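Local atomic coordinates of EF-P arginine 32 rhamnosyl-transferase (Pseudomonas putida KT2440, PDB entry 5NV8), a protein that belongs to the EarP rhamnosyltransferase family, glycosyltransferases of the GT-B type, and has 2'-deoxy-thymidine-beta-L-rhamnose bound in this model. Residues N208-L218 against W341-R352; L37-L47 against P376-H384. All coordinates share one frame; numbering follows the deposited sequence.

Interaction 1: residues N208-L218 against W341-R352; sequences NPQLGNWLDAL and WNMDFDMGQAWR
The side-chain amide of Asn208 lies almost flat on one face of the Trp341 indole, the two planes 16° apart and ND2 over the middle of the ring system. At the edge of that indole, near its plane, is the backbone O of Gln210. Trp214 turns its edge to two other rings, in T-shaped contacts with the faces of Trp341 and Trp351. One of its own faces carries a Met-aromatic contact, with Met347 SD 4.2 Å from the centroid of the five-membered ring. One face of Trp351 receives Trp214 NE1, 3.3 Å from Trp351 CD2, and the methyl Leu218 CD2 touches the same ring near NE1. This aromatic cluster belongs to the C-terminal Rossmann-like domain of a GT-B fold. Helix 211-220 is the link of a beta-alpha-beta crossover between strands 199-203 and 225-230, and Trp341 and Trp351 also pack on strand 199-203.

The axes of 211-218 and 347-352 pass at 49°, and small residues mark the close approach, Ala217 CB lying 3.8 Å from Gly348 CA. Asp346, the N-cap of the second helix, accepts from Gly348 N through OD1 at 3.0 Å. Asn208 ND2 also donates nearly straight to Trp341 O; the 2.5 Å separation of these atoms is so short that its exact value is doubtful. Gln210, N-cap residue of the first helix, bends its chain at chi2 (-101°), which carries its amide to the turn before Met347. There OE1 is gripped from opposite faces of the amide plane: Met347 N donates to Gln210 OE1 at 2.6 Å, and Asn213 ND2 donates to the same oxygen at 3.1 Å.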
loop_
_atom_site.group_PDB
_atom_site.type_symbol
_atom_site.label_atom_id
_atom_site.label_comp_id
_atom_site.label_asym_id
_atom_site.label_seq_id
_atom_site.Cartn_x
_atom_site.Cartn_y
_atom_site.Cartn_z
ATOM N N ASN A 208 12.437 9.485 -5.472
ATOM C CA ASN A 208 11.716 10.103 -6.570
ATOM C C ASN A 208 12.380 11.420 -6.928
ATOM O O ASN A 208 12.551 12.279 -6.049
ATOM C CB ASN A 208 10.251 10.323 -6.202
ATOM C CG ASN A 208 9.355 10.392 -7.417
ATOM O OD1 ASN A 208 9.479 11.300 -8.238
ATOM N ND2 ASN A 208 8.456 9.423 -7.548
ATOM N N PRO A 209 12.771 11.628 -8.187
ATOM C CA PRO A 209 13.429 12.890 -8.559
ATOM C C PRO A 209 12.480 14.080 -8.562
ATOM O O PRO A 209 12.874 15.188 -8.942
ATOM C CB PRO A 209 13.972 12.596 -9.965
ATOM C CG PRO A 209 13.087 11.518 -10.494
ATOM C CD PRO A 209 12.716 10.673 -9.308
ATOM N N GLN A 210 11.232 13.870 -8.139
ATOM C CA GLN A 210 10.240 14.936 -8.102
ATOM C C GLN A 210 9.721 15.215 -6.699
ATOM O O GLN A 210 8.741 15.956 -6.552
ATOM C CB GLN A 210 9.075 14.611 -9.039
ATOM C CG GLN A 210 9.366 15.022 -10.463
ATOM C CD GLN A 210 8.694 16.322 -10.847
ATOM O OE1 GLN A 210 8.013 16.949 -10.035
ATOM N NE2 GLN A 210 8.933 16.765 -12.073
ATOM N N LEU A 211 10.351 14.651 -5.666
ATOM C CA LEU A 211 9.931 14.936 -4.298
ATOM C C LEU A 211 10.050 16.422 -3.984
ATOM O O LEU A 211 9.167 17.002 -3.342
ATOM C CB LEU A 211 10.757 14.110 -3.312
ATOM C CG LEU A 211 10.608 14.452 -1.828
ATOM C CD1 LEU A 211 9.406 13.743 -1.217
ATOM C CD2 LEU A 211 11.879 14.105 -1.071
ATOM N N GLY A 212 11.129 17.059 -4.447
ATOM C CA GLY A 212 11.330 18.469 -4.153
ATOM C C GLY A 212 10.234 19.354 -4.717
ATOM O O GLY A 212 9.788 20.299 -4.059
ATOM N N ASN A 213 9.786 19.064 -5.940
ATOM C CA ASN A 213 8.733 19.875 -6.547
ATOM C C ASN A 213 7.407 19.699 -5.815
ATOM O O ASN A 213 6.631 20.654 -5.692
ATOM C CB ASN A 213 8.582 19.523 -8.027
ATOM C CG ASN A 213 9.769 19.978 -8.862
ATOM O OD1 ASN A 213 10.503 20.890 -8.477
ATOM N ND2 ASN A 213 9.960 19.342 -10.013
ATOM N N TRP A 214 7.131 18.491 -5.319
ATOM C CA TRP A 214 5.887 18.256 -4.590
ATOM C C TRP A 214 5.897 18.969 -3.243
ATOM O O TRP A 214 4.922 19.633 -2.874
ATOM C CB TRP A 214 5.662 16.757 -4.399
ATOM C CG TRP A 214 4.257 16.412 -4.018
ATOM C CD1 TRP A 214 3.147 17.181 -4.202
ATOM C CD2 TRP A 214 3.810 15.207 -3.385
ATOM N NE1 TRP A 214 2.037 16.531 -3.725
ATOM C CE2 TRP A 214 2.416 15.316 -3.219
ATOM C CE3 TRP A 214 4.453 14.046 -2.946
ATOM C CZ2 TRP A 214 1.653 14.310 -2.633
ATOM C CZ3 TRP A 214 3.693 13.048 -2.363
ATOM C CH2 TRP A 214 2.308 13.187 -2.211
ATOM N N LEU A 215 6.992 18.834 -2.490
ATOM C CA LEU A 215 7.081 19.498 -1.195
ATOM C C LEU A 215 7.085 21.015 -1.339
ATOM O O LEU A 215 6.623 21.720 -0.436
ATOM C CB LEU A 215 8.329 19.032 -0.446
ATOM C CG LEU A 215 8.530 17.524 -0.291
ATOM C CD1 LEU A 215 9.794 17.244 0.513
ATOM C CD2 LEU A 215 7.321 16.865 0.352
ATOM N N ASP A 216 7.601 21.535 -2.456
ATOM C CA ASP A 216 7.484 22.966 -2.717
ATOM C C ASP A 216 6.030 23.359 -2.951
ATOM O O ASP A 216 5.603 24.448 -2.550
ATOM C CB ASP A 216 8.344 23.359 -3.919
ATOM C CG ASP A 216 9.829 23.326 -3.611
ATOM O OD1 ASP A 216 10.196 23.409 -2.421
ATOM O OD2 ASP A 216 10.632 23.226 -4.565
ATOM N N ALA A 217 5.257 22.483 -3.595
ATOM C CA ALA A 217 3.842 22.765 -3.814
ATOM C C ALA A 217 3.068 22.759 -2.502
ATOM O O ALA A 217 2.242 23.646 -2.259
ATOM C CB ALA A 217 3.253 21.751 -4.796
ATOM N N LEU A 218 3.323 21.767 -1.643
ATOM C CA LEU A 218 2.633 21.699 -0.359
ATOM C C LEU A 218 3.010 22.871 0.537
ATOM O O LEU A 218 2.145 23.464 1.195
ATOM C CB LEU A 218 2.951 20.373 0.336
ATOM C CG LEU A 218 2.603 19.085 -0.419
ATOM C CD1 LEU A 218 2.917 17.850 0.420
ATOM C CD2 LEU A 218 1.140 19.087 -0.837
ATOM N N TRP A 341 4.598 11.332 -10.973
ATOM C CA TRP A 341 5.316 10.688 -9.880
ATOM C C TRP A 341 6.197 9.539 -10.350
ATOM O O TRP A 341 7.051 9.080 -9.584
ATOM C CB TRP A 341 4.308 10.192 -8.836
ATOM C CG TRP A 341 4.884 9.841 -7.490
ATOM C CD1 TRP A 341 4.749 8.652 -6.830
ATOM C CD2 TRP A 341 5.666 10.686 -6.634
ATOM N NE1 TRP A 341 5.400 8.703 -5.621
ATOM C CE2 TRP A 341 5.973 9.939 -5.477
ATOM C CE3 TRP A 341 6.141 11.997 -6.734
ATOM C CZ2 TRP A 341 6.733 10.460 -4.429
ATOM C CZ3 TRP A 341 6.894 12.515 -5.693
ATOM C CH2 TRP A 341 7.183 11.747 -4.556
ATOM N N ASN A 342 6.019 9.069 -11.587
ATOM C CA ASN A 342 6.778 7.943 -12.107
ATOM C C ASN A 342 7.582 8.262 -13.361
ATOM O O ASN A 342 8.448 7.461 -13.732
ATOM C CB ASN A 342 5.843 6.759 -12.410
ATOM C CG ASN A 342 5.235 6.156 -11.154
ATOM O OD1 ASN A 342 5.906 5.458 -10.393
ATOM N ND2 ASN A 342 3.952 6.420 -10.936
ATOM N N MET A 343 7.328 9.397 -14.025
ATOM C CA MET A 343 8.022 9.738 -15.264
ATOM C C MET A 343 8.628 11.138 -15.223
ATOM O O MET A 343 8.966 11.688 -16.278
ATOM C CB MET A 343 7.081 9.599 -16.466
ATOM C CG MET A 343 6.186 8.365 -16.413
ATOM S SD MET A 343 4.868 8.345 -17.645
ATOM C CE MET A 343 5.740 8.932 -19.094
ATOM N N ASP A 344 8.760 11.727 -14.030
ATOM C CA ASP A 344 9.506 12.972 -13.821
ATOM C C ASP A 344 8.829 14.173 -14.484
ATOM O O ASP A 344 9.490 15.006 -15.105
ATOM C CB ASP A 344 10.956 12.834 -14.300
ATOM C CG ASP A 344 11.892 13.815 -13.624
ATOM O OD1 ASP A 344 11.435 14.557 -12.733
ATOM O OD2 ASP A 344 13.088 13.846 -13.982
ATOM N N PHE A 345 7.509 14.273 -14.348
ATOM C CA PHE A 345 6.769 15.462 -14.746
ATOM C C PHE A 345 6.379 16.254 -13.502
ATOM O O PHE A 345 6.274 15.696 -12.406
ATOM C CB PHE A 345 5.528 15.092 -15.563
ATOM C CG PHE A 345 5.818 14.180 -16.722
ATOM C CD1 PHE A 345 6.977 14.333 -17.467
ATOM C CD2 PHE A 345 4.935 13.169 -17.066
ATOM C CE1 PHE A 345 7.250 13.495 -18.532
ATOM C CE2 PHE A 345 5.204 12.329 -18.130
ATOM C CZ PHE A 345 6.362 12.492 -18.864
ATOM N N ASP A 346 6.178 17.562 -13.678
ATOM C CA ASP A 346 6.104 18.494 -12.552
ATOM C C ASP A 346 5.062 18.066 -11.530
ATOM O O ASP A 346 3.868 17.983 -11.835
ATOM C CB ASP A 346 5.800 19.910 -13.053
ATOM C CG ASP A 346 5.766 20.941 -11.921
ATOM O OD1 ASP A 346 6.310 20.671 -10.828
ATOM O OD2 ASP A 346 5.205 22.035 -12.130
ATOM N N MET A 347 5.528 17.808 -10.305
ATOM C CA MET A 347 4.644 17.389 -9.226
ATOM C C MET A 347 3.783 18.531 -8.701
ATOM O O MET A 347 2.764 18.272 -8.055
ATOM C CB MET A 347 5.464 16.786 -8.084
ATOM C CG MET A 347 5.511 15.268 -8.066
ATOM S SD MET A 347 3.982 14.510 -7.479
ATOM C CE MET A 347 3.192 14.054 -9.017
ATOM N N GLY A 348 4.167 19.783 -8.958
ATOM C CA GLY A 348 3.353 20.897 -8.504
ATOM C C GLY A 348 2.100 21.080 -9.344
ATOM O O GLY A 348 0.988 21.146 -8.813
ATOM N N GLN A 349 2.268 21.164 -10.668
ATOM C CA GLN A 349 1.123 21.368 -11.554
ATOM C C GLN A 349 0.111 20.238 -11.420
ATOM O O GLN A 349 -1.099 20.486 -11.341
ATOM C CB GLN A 349 1.591 21.490 -13.007
ATOM C CG GLN A 349 2.428 22.722 -13.309
ATOM C CD GLN A 349 1.676 24.022 -13.091
ATOM O OE1 GLN A 349 0.452 24.073 -13.210
ATOM N NE2 GLN A 349 2.411 25.084 -12.775
ATOM N N ALA A 350 0.587 18.993 -11.384
ATOM C CA ALA A 350 -0.316 17.851 -11.292
ATOM C C ALA A 350 -1.061 17.839 -9.963
ATOM O O ALA A 350 -2.279 17.632 -9.926
ATOM C CB ALA A 350 0.463 16.551 -11.487
ATOM N N TRP A 351 -0.342 18.069 -8.859
ATOM C CA TRP A 351 -0.970 18.027 -7.541
ATOM C C TRP A 351 -2.087 19.058 -7.424
ATOM O O TRP A 351 -3.182 18.743 -6.943
ATOM C CB TRP A 351 0.081 18.240 -6.452
ATOM C CG TRP A 351 -0.495 18.477 -5.093
ATOM C CD1 TRP A 351 -0.544 19.661 -4.420
ATOM C CD2 TRP A 351 -1.107 17.503 -4.237
ATOM N NE1 TRP A 351 -1.151 19.489 -3.202
ATOM C CE2 TRP A 351 -1.506 18.174 -3.063
ATOM C CE3 TRP A 351 -1.361 16.133 -4.350
ATOM C CZ2 TRP A 351 -2.141 17.519 -2.007
ATOM C CZ3 TRP A 351 -1.992 15.485 -3.302
ATOM C CH2 TRP A 351 -2.375 16.179 -2.146
ATOM N N ARG A 352 -1.839 20.292 -7.871
ATOM C CA ARG A 352 -2.870 21.323 -7.787
ATOM C C ARG A 352 -4.050 21.006 -8.699
ATOM O O ARG A 352 -5.206 21.254 -8.336
ATOM C CB ARG A 352 -2.287 22.693 -8.133
ATOM C CG ARG A 352 -1.285 23.207 -7.111
ATOM C CD ARG A 352 -0.774 24.595 -7.460
ATOM N NE ARG A 352 0.406 24.544 -8.315
ATOM C CZ ARG A 352 1.656 24.661 -7.880
ATOM N NH1 ARG A 352 1.908 24.828 -6.589
ATOM N NH2 ARG A 352 2.659 24.600 -8.739
#

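Interaction 2: residues L37-L47 against P376-H384; sequences LARQLVAEHGL and PDLATALVH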
loop_
_atom_site.group_PDB
_atom_site.type_symbol
_atom_site.label_atom_id
_atom_site.label_comp_id
_atom_site.label_asym_id
_atom_site.label_seq_id
_atom_site.Cartn_x
_atom_site.Cartn_y
_atom_site.Cartn_z
ATOM N N LEU A 37 -0.076 -13.420 3.514
ATOM C CA LEU A 37 -0.800 -14.603 3.060
ATOM C C LEU A 37 -0.746 -15.723 4.093
ATOM O O LEU A 37 -1.744 -16.422 4.306
ATOM C CB LEU A 37 -0.233 -15.077 1.722
ATOM C CG LEU A 37 -0.708 -16.434 1.200
ATOM C CD1 LEU A 37 -2.207 -16.419 0.953
ATOM C CD2 LEU A 37 0.040 -16.800 -0.067
ATOM N N ALA A 38 0.403 -15.897 4.755
ATOM C CA ALA A 38 0.570 -17.019 5.677
ATOM C C ALA A 38 -0.370 -16.917 6.874
ATOM O O ALA A 38 -0.925 -17.930 7.317
ATOM C CB ALA A 38 2.023 -17.106 6.142
ATOM N N ARG A 39 -0.556 -15.712 7.421
ATOM C CA ARG A 39 -1.498 -15.554 8.527
ATOM C C ARG A 39 -2.927 -15.820 8.073
ATOM O O ARG A 39 -3.727 -16.390 8.821
ATOM C CB ARG A 39 -1.406 -14.151 9.126
ATOM C CG ARG A 39 -0.012 -13.657 9.407
ATOM C CD ARG A 39 -0.056 -12.381 10.235
ATOM N NE ARG A 39 -0.962 -11.372 9.688
ATOM C CZ ARG A 39 -0.598 -10.440 8.812
ATOM N NH1 ARG A 39 0.653 -10.386 8.378
ATOM N NH2 ARG A 39 -1.485 -9.559 8.369
ATOM N N GLN A 40 -3.262 -15.407 6.849
ATOM C CA GLN A 40 -4.634 -15.526 6.372
ATOM C C GLN A 40 -5.031 -16.983 6.161
ATOM O O GLN A 40 -6.157 -17.374 6.482
ATOM C CB GLN A 40 -4.803 -14.724 5.082
ATOM C CG GLN A 40 -6.249 -14.527 4.664
ATOM C CD GLN A 40 -6.398 -13.578 3.492
ATOM O OE1 GLN A 40 -5.452 -13.344 2.739
ATOM N NE2 GLN A 40 -7.593 -13.029 3.328
ATOM N N LEU A 41 -4.122 -17.805 5.624
ATOM C CA LEU A 41 -4.446 -19.211 5.401
ATOM C C LEU A 41 -4.575 -19.992 6.699
ATOM O O LEU A 41 -5.219 -21.047 6.712
ATOM C CB LEU A 41 -3.400 -19.878 4.510
ATOM C CG LEU A 41 -3.039 -19.171 3.208
ATOM C CD1 LEU A 41 -1.641 -19.578 2.773
ATOM C CD2 LEU A 41 -4.068 -19.472 2.128
ATOM N N VAL A 42 -3.965 -19.511 7.782
ATOM C CA VAL A 42 -4.207 -20.099 9.093
ATOM C C VAL A 42 -5.518 -19.587 9.673
ATOM O O VAL A 42 -6.376 -20.368 10.099
ATOM C CB VAL A 42 -3.030 -19.801 10.038
ATOM C CG1 VAL A 42 -3.384 -20.216 11.458
ATOM C CG2 VAL A 42 -1.769 -20.497 9.566
ATOM N N ALA A 43 -5.697 -18.265 9.680
ATOM C CA ALA A 43 -6.797 -17.669 10.431
ATOM C C ALA A 43 -8.142 -17.934 9.771
ATOM O O ALA A 43 -9.116 -18.271 10.453
ATOM C CB ALA A 43 -6.564 -16.167 10.589
ATOM N N GLU A 44 -8.223 -17.787 8.449
ATOM C CA GLU A 44 -9.493 -17.904 7.749
ATOM C C GLU A 44 -9.719 -19.277 7.129
ATOM O O GLU A 44 -10.850 -19.579 6.733
ATOM C CB GLU A 44 -9.597 -16.825 6.662
ATOM C CG GLU A 44 -9.483 -15.403 7.199
ATOM C CD GLU A 44 -9.793 -14.354 6.149
ATOM O OE1 GLU A 44 -10.530 -14.668 5.196
ATOM O OE2 GLU A 44 -9.302 -13.216 6.279
ATOM N N HIS A 45 -8.687 -20.117 7.044
ATOM C CA HIS A 45 -8.822 -21.421 6.414
ATOM C C HIS A 45 -8.305 -22.568 7.269
ATOM O O HIS A 45 -8.341 -23.718 6.815
ATOM C CB HIS A 45 -8.114 -21.424 5.048
ATOM C CG HIS A 45 -8.710 -20.465 4.065
ATOM N ND1 HIS A 45 -9.652 -20.841 3.132
ATOM C CD2 HIS A 45 -8.518 -19.135 3.888
ATOM C CE1 HIS A 45 -10.004 -19.790 2.415
ATOM N NE2 HIS A 45 -9.328 -18.742 2.851
ATOM N N GLY A 46 -7.835 -22.296 8.484
ATOM C CA GLY A 46 -7.451 -23.349 9.412
ATOM C C GLY A 46 -6.369 -24.273 8.907
ATOM O O GLY A 46 -6.399 -25.472 9.206
ATOM N N LEU A 47 -5.413 -23.754 8.146
ATOM C CA LEU A 47 -4.353 -24.567 7.572
ATOM C C LEU A 47 -3.096 -24.490 8.428
ATOM O O LEU A 47 -2.847 -23.497 9.116
ATOM C CB LEU A 47 -4.031 -24.120 6.145
ATOM C CG LEU A 47 -5.105 -24.372 5.086
ATOM C CD1 LEU A 47 -4.865 -23.485 3.871
ATOM C CD2 LEU A 47 -5.129 -25.838 4.689
ATOM N N PRO A 376 -13.811 -12.594 -4.891
ATOM C CA PRO A 376 -13.144 -13.366 -3.837
ATOM C C PRO A 376 -11.654 -13.054 -3.766
ATOM O O PRO A 376 -11.002 -12.779 -4.775
ATOM C CB PRO A 376 -13.398 -14.820 -4.251
ATOM C CG PRO A 376 -14.691 -14.760 -4.985
ATOM C CD PRO A 376 -14.692 -13.438 -5.718
ATOM N N ASP A 377 -11.125 -13.095 -2.547
ATOM C CA ASP A 377 -9.746 -12.711 -2.294
ATOM C C ASP A 377 -8.787 -13.780 -2.813
ATOM O O ASP A 377 -9.188 -14.830 -3.325
ATOM C CB ASP A 377 -9.538 -12.471 -0.802
ATOM C CG ASP A 377 -9.773 -13.721 0.023
ATOM O OD1 ASP A 377 -10.916 -14.219 0.032
ATOM O OD2 ASP A 377 -8.818 -14.206 0.662
ATOM N N LEU A 378 -7.491 -13.509 -2.656
ATOM C CA LEU A 378 -6.476 -14.413 -3.183
ATOM C C LEU A 378 -6.356 -15.679 -2.341
ATOM O O LEU A 378 -6.197 -16.777 -2.887
ATOM C CB LEU A 378 -5.129 -13.696 -3.264
ATOM C CG LEU A 378 -4.032 -14.476 -3.987
ATOM C CD1 LEU A 378 -4.292 -14.489 -5.494
ATOM C CD2 LEU A 378 -2.668 -13.897 -3.665
ATOM N N ALA A 379 -6.418 -15.546 -1.012
ATOM C CA ALA A 379 -6.306 -16.721 -0.150
ATOM C C ALA A 379 -7.421 -17.720 -0.433
ATOM O O ALA A 379 -7.179 -18.932 -0.500
ATOM C CB ALA A 379 -6.315 -16.302 1.320
ATOM N N THR A 380 -8.651 -17.229 -0.613
ATOM C CA THR A 380 -9.741 -18.108 -1.020
ATOM C C THR A 380 -9.492 -18.677 -2.412
ATOM O O THR A 380 -9.792 -19.847 -2.678
ATOM C CB THR A 380 -11.070 -17.349 -0.978
ATOM O OG1 THR A 380 -11.297 -16.854 0.348
ATOM C CG2 THR A 380 -12.228 -18.255 -1.389
ATOM N N ALA A 381 -8.927 -17.862 -3.310
ATOM C CA ALA A 381 -8.636 -18.336 -4.660
ATOM C C ALA A 381 -7.577 -19.431 -4.655
ATOM O O ALA A 381 -7.580 -20.302 -5.531
ATOM C CB ALA A 381 -8.193 -17.171 -5.545
ATOM N N LEU A 382 -6.671 -19.413 -3.679
ATOM C CA LEU A 382 -5.679 -20.476 -3.587
ATOM C C LEU A 382 -6.246 -21.735 -2.944
ATOM O O LEU A 382 -5.780 -22.839 -3.244
ATOM C CB LEU A 382 -4.459 -19.984 -2.808
ATOM C CG LEU A 382 -3.667 -18.848 -3.459
ATOM C CD1 LEU A 382 -2.504 -18.421 -2.578
ATOM C CD2 LEU A 382 -3.168 -19.265 -4.834
ATOM N N VAL A 383 -7.254 -21.598 -2.082
ATOM C CA VAL A 383 -7.757 -22.748 -1.334
ATOM C C VAL A 383 -8.792 -23.521 -2.146
ATOM O O VAL A 383 -8.701 -24.747 -2.280
ATOM C CB VAL A 383 -8.324 -22.292 0.024
ATOM C CG1 VAL A 383 -9.350 -23.287 0.537
ATOM C CG2 VAL A 383 -7.198 -22.118 1.032
ATOM N N HIS A 384 -9.792 -22.823 -2.693
ATOM C CA HIS A 384 -10.822 -23.502 -3.474
ATOM C C HIS A 384 -10.230 -24.202 -4.689
ATOM O O HIS A 384 -10.749 -25.237 -5.123
ATOM C CB HIS A 384 -11.904 -22.510 -3.908
ATOM C CG HIS A 384 -12.800 -22.063 -2.796
ATOM N ND1 HIS A 384 -13.879 -21.229 -3.000
ATOM C CD2 HIS A 384 -12.779 -22.329 -1.468
ATOM C CE1 HIS A 384 -14.483 -21.002 -1.848
ATOM N NE2 HIS A 384 -13.835 -21.658 -0.902
HETATM O O HOH W 1 -9.277 -15.808 2.769
#
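The first torsions of His45 and Val383 turn the two side chains toward each other. The imidazole of His45 leaves beside its backbone N and opposite its carbonyl carbon (chi1 -63°), which brings the ring against Thr380 and Val383. In Val383 the methyl CG2 likewise stands beside the backbone N, over one face of that ring; the CH-pi distance from CG2 to the His45 centroid is 3.8 Å. Asp377 has CG between its backbone N and carbonyl carbon (chi1 63°), a torsion that folds the carboxylate back over the first helical turn. As N-cap it accepts from Thr380 N through OD2, from above the carboxylate plane, while Thr380 OG1 donates to Asp377 OD1 at 2.7 Å on the syn side. With both oxygens engaged by one threonine, rotation of the carboxylate is restrained.

The setting is the return of the C-terminal helix to the N-terminal Rossmann-like domain, a hallmark of GT-B glycosyltransferases. Helix 30-43 is the crossover between parallel strands 17-20 and 48-51; the axes of its part 37-43 and of 378-384 run at 62° and come within 10.0 Å. Ala379 CB sits between Leu41 CD2, 4.0 Å away, and the extended side chain of Gln40, whose OE1 comes to 3.4 Å from that methyl. Leu37 CD2 and Leu382 CD1 meet at 3.9 Å at one end of this apolar seam, and Leu47 CD1 touches Val383 CG2 at the other.

No direct hydrogen bond joins the two segments; a water does instead. It donates to Asp377 OD2 at 2.7 Å and to Glu44 OE1, and is hydrogen-bonded to His45 NE2, which it meets at the ring edge. Gln40 NE2 passes near Asp377 OD2 at a poor angle and donates to Arg165 O.

Along the chain the order is 37-47, 208-218, 341-352, 376-384, so interaction 2 joins the two ends of the polypeptide and encloses interaction 1. The contacts lie on opposite sides of the chain's centre, their own centres 39 Å apart and their nearest atoms about 22 Å apart. They share no helix or sheet: interaction 1 belongs with the mixed six-stranded sheet, interaction 2 with the parallel strands 17-20 and 48-51. Helix 358-373 runs between the last two segments, and helix 378-387 then rejoins the N-terminal domain. The side chains of Trp341 and Leu37 are each about 11 Å from the bound 2'-deoxy-thymidine-beta-L-rhamnose, consistent with a ligand held between two domains.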